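Local coordinates for protein peptidase M42 (Thaumarchaeota archaeon SCGC AB-539-E09, PDB 5DS0) that probably acts as an M42-family aminopeptidase of the TET type, trimming residues from the N-termini of peptides in a twelve-subunit assembly, at residues Glu237-Pro245 against His250-Lys258. Sequence-based numbering, arbitrary orientation.
Sequences EVDIAGDVP and HEALTKMGK. With CO (cobalt (II) ion), chain T.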
loop_
_atom_site.group_PDB
_atom_site.type_symbol
_atom_site.label_atom_id
_atom_site.label_comp_id
_atom_site.label_asym_id
_atom_site.label_seq_id
_atom_site.Cartn_x
_atom_site.Cartn_y
_atom_site.Cartn_z
ATOM N N GLU C 237 -40.512 -14.439 -12.030
ATOM C CA GLU C 237 -39.558 -13.440 -11.581
ATOM C C GLU C 237 -38.978 -12.746 -12.805
ATOM O O GLU C 237 -39.341 -13.058 -13.939
ATOM C CB GLU C 237 -38.426 -14.084 -10.775
ATOM C CG GLU C 237 -38.482 -13.900 -9.263
ATOM C CD GLU C 237 -38.305 -12.467 -8.730
ATOM O OE1 GLU C 237 -38.091 -11.511 -9.487
ATOM O OE2 GLU C 237 -38.353 -12.322 -7.494
ATOM N N VAL C 238 -38.084 -11.801 -12.553
ATOM C CA VAL C 238 -37.296 -11.214 -13.591
ATOM C C VAL C 238 -35.941 -11.911 -13.603
ATOM O O VAL C 238 -35.551 -12.536 -12.637
ATOM C CB VAL C 238 -37.110 -9.707 -13.371
ATOM C CG1 VAL C 238 -38.433 -8.996 -13.506
ATOM C CG2 VAL C 238 -36.479 -9.425 -12.023
ATOM N N ASP C 239 -35.249 -11.813 -14.728
ATOM C CA ASP C 239 -33.900 -12.326 -14.871
ATOM C C ASP C 239 -33.043 -11.132 -15.211
ATOM O O ASP C 239 -33.493 -10.226 -15.930
ATOM C CB ASP C 239 -33.837 -13.344 -16.018
ATOM C CG ASP C 239 -33.032 -14.592 -15.668
ATOM O OD1 ASP C 239 -31.972 -14.468 -15.000
ATOM O OD2 ASP C 239 -33.461 -15.701 -16.084
ATOM N N ILE C 240 -31.829 -11.093 -14.681
ATOM C CA ILE C 240 -30.911 -10.040 -15.038
ATOM C C ILE C 240 -30.500 -10.318 -16.467
ATOM O O ILE C 240 -29.981 -11.386 -16.765
ATOM C CB ILE C 240 -29.674 -10.009 -14.133
ATOM C CG1 ILE C 240 -30.043 -9.659 -12.680
ATOM C CG2 ILE C 240 -28.680 -8.989 -14.662
ATOM C CD1 ILE C 240 -29.995 -10.834 -11.715
ATOM N N ALA C 241 -30.752 -9.367 -17.358
ATOM C CA ALA C 241 -30.484 -9.565 -18.771
ATOM C C ALA C 241 -29.094 -9.079 -19.117
ATOM O O ALA C 241 -28.775 -7.894 -18.915
ATOM C CB ALA C 241 -31.507 -8.837 -19.608
ATOM N N GLY C 242 -28.278 -9.993 -19.648
ATOM C CA GLY C 242 -26.898 -9.696 -20.050
ATOM C C GLY C 242 -26.774 -9.257 -21.495
ATOM O O GLY C 242 -26.209 -9.966 -22.322
ATOM N N ASP C 243 -27.321 -8.080 -21.796
ATOM C CA ASP C 243 -27.283 -7.521 -23.161
ATOM C C ASP C 243 -26.202 -6.456 -23.265
ATOM O O ASP C 243 -25.932 -5.951 -24.354
ATOM C CB ASP C 243 -28.646 -6.906 -23.554
ATOM C CG ASP C 243 -29.772 -7.906 -23.513
ATOM O OD1 ASP C 243 -29.519 -8.992 -23.011
ATOM O OD2 ASP C 243 -30.903 -7.629 -23.938
ATOM N N VAL C 244 -25.585 -6.155 -22.120
ATOM C CA VAL C 244 -24.714 -5.018 -21.944
ATOM C C VAL C 244 -23.278 -5.350 -22.422
ATOM O O VAL C 244 -22.760 -6.413 -22.091
ATOM C CB VAL C 244 -24.713 -4.648 -20.425
ATOM C CG1 VAL C 244 -23.930 -3.386 -20.243
ATOM C CG2 VAL C 244 -26.109 -4.481 -19.757
ATOM N N PRO C 245 -22.631 -4.442 -23.209
ATOM C CA PRO C 245 -21.359 -4.796 -23.887
ATOM C C PRO C 245 -20.169 -5.111 -23.006
ATOM O O PRO C 245 -19.953 -4.458 -21.995
ATOM C CB PRO C 245 -21.008 -3.541 -24.700
ATOM C CG PRO C 245 -22.242 -2.731 -24.779
ATOM C CD PRO C 245 -23.064 -3.076 -23.568
ATOM N N HIS C 250 -21.572 -15.934 -19.823
ATOM C CA HIS C 250 -21.893 -17.039 -18.929
ATOM C C HIS C 250 -22.492 -16.652 -17.579
ATOM O O HIS C 250 -23.234 -17.440 -16.992
ATOM C CB HIS C 250 -20.681 -17.966 -18.741
ATOM C CG HIS C 250 -19.484 -17.314 -18.117
ATOM N ND1 HIS C 250 -19.308 -17.212 -16.751
ATOM C CD2 HIS C 250 -18.375 -16.778 -18.680
ATOM C CE1 HIS C 250 -18.153 -16.619 -16.501
ATOM N NE2 HIS C 250 -17.569 -16.343 -17.654
ATOM N N GLU C 251 -22.197 -15.445 -17.105
ATOM C CA GLU C 251 -22.737 -14.950 -15.831
ATOM C C GLU C 251 -24.202 -14.464 -15.952
ATOM O O GLU C 251 -24.935 -14.451 -14.960
ATOM C CB GLU C 251 -21.882 -13.796 -15.301
ATOM C CG GLU C 251 -20.369 -14.049 -15.173
ATOM C CD GLU C 251 -19.962 -14.666 -13.841
ATOM O OE1 GLU C 251 -20.844 -14.796 -12.979
ATOM O OE2 GLU C 251 -18.769 -15.009 -13.644
ATOM N N ALA C 252 -24.605 -14.035 -17.155
ATOM C CA ALA C 252 -25.988 -13.599 -17.446
ATOM C C ALA C 252 -26.388 -14.107 -18.822
ATOM O O ALA C 252 -26.188 -13.446 -19.834
ATOM C CB ALA C 252 -26.109 -12.084 -17.380
ATOM N N LEU C 253 -26.934 -15.307 -18.838
ATOM C CA LEU C 253 -27.266 -15.987 -20.075
ATOM C C LEU C 253 -28.396 -15.335 -20.874
ATOM O O LEU C 253 -28.390 -15.444 -22.098
ATOM C CB LEU C 253 -27.626 -17.456 -19.796
ATOM C CG LEU C 253 -26.441 -18.352 -19.413
ATOM C CD1 LEU C 253 -26.907 -19.535 -18.569
ATOM C CD2 LEU C 253 -25.650 -18.802 -20.638
ATOM N N THR C 254 -29.356 -14.684 -20.208
ATOM C CA THR C 254 -30.584 -14.268 -20.887
ATOM C C THR C 254 -30.439 -12.954 -21.623
ATOM O O THR C 254 -29.676 -12.086 -21.217
ATOM C CB THR C 254 -31.776 -14.158 -19.935
ATOM O OG1 THR C 254 -31.457 -13.284 -18.854
ATOM C CG2 THR C 254 -32.128 -15.509 -19.379
ATOM N N LYS C 255 -31.179 -12.843 -22.722
ATOM C CA LYS C 255 -31.212 -11.651 -23.546
ATOM C C LYS C 255 -32.637 -11.162 -23.694
ATOM O O LYS C 255 -33.564 -11.953 -23.871
ATOM C CB LYS C 255 -30.623 -11.956 -24.923
ATOM C CG LYS C 255 -29.181 -12.437 -24.877
ATOM C CD LYS C 255 -28.550 -12.519 -26.252
ATOM C CE LYS C 255 -27.039 -12.690 -26.185
ATOM N NZ LYS C 255 -26.313 -11.481 -25.702
HETATM N N MSE C 256 -32.822 -9.858 -23.623
HETATM C CA MSE C 256 -34.148 -9.284 -23.746
HETATM C C MSE C 256 -34.594 -9.494 -25.161
HETATM O O MSE C 256 -33.871 -9.178 -26.110
HETATM C CB MSE C 256 -34.101 -7.807 -23.399
HETATM C CG MSE C 256 -35.478 -7.175 -23.415
HETATM SE SE MSE C 256 -35.330 -5.226 -23.190
HETATM C CE MSE C 256 -34.658 -4.662 -24.952
ATOM N N GLY C 257 -35.786 -10.056 -25.316
ATOM C CA GLY C 257 -36.380 -10.284 -26.636
ATOM C C GLY C 257 -36.227 -11.682 -27.200
ATOM O O GLY C 257 -36.833 -11.998 -28.207
ATOM N N LYS C 258 -35.446 -12.524 -26.538
ATOM C CA LYS C 258 -35.206 -13.897 -26.979
ATOM C C LYS C 258 -36.032 -14.912 -26.189
ATOM O O LYS C 258 -35.782 -16.109 -26.257
ATOM C CB LYS C 258 -33.723 -14.223 -26.854
ATOM C CG LYS C 258 -32.852 -13.439 -27.809
ATOM C CD LYS C 258 -32.863 -14.080 -29.183
ATOM C CE LYS C 258 -32.866 -13.037 -30.291
ATOM N NZ LYS C 258 -32.984 -13.711 -31.613
HETATM CO CO CO T . -37.665 -10.227 -7.425
#
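D243 and M256 meet where strand 232-240 of the M42 catalytic domain, a central strand of its mixed sheet, runs out into a loop that doubles back across its own end. The case illustrates how a carboxylate and one backbone bond can fix a loop crossing at nearly a right angle, residues 239-243 and 252-256 running 82° apart. CB of D243 lies off to the flank, but with CG beside the backbone N (chi1 -59°) the carboxylate swings back toward the loop. CG comes within 4.0 Å of K255 CA, and OD1 settles 3.2 Å from that same CA. OD2, through its syn lone pair, accepts the backbone N-H of M256 at 3.0 Å; OD1 receives the same N-H weakly. R322 on strand 314-322 forms a salt bridge to OD2, and Y82 of a neighbouring subunit packs on the side chain. Replacing D243 with an alanine is likely to leave the M256 amide and the R322 guanidinium without the acceptor they share. One residue back, G242 N donates to T254 O at 3.0 Å, while the methyl of A252 rests on G242 CA. Farther up the strand, E237 chelates a cobalt ion through both carboxylate oxygens, in a site shared with H66, D180 and E214. Between the two sites D239, whose OD2 is hydrogen-bonded to T318 and S293, faces T254, and its OD2 lies 3.6 Å from the methyl CG2.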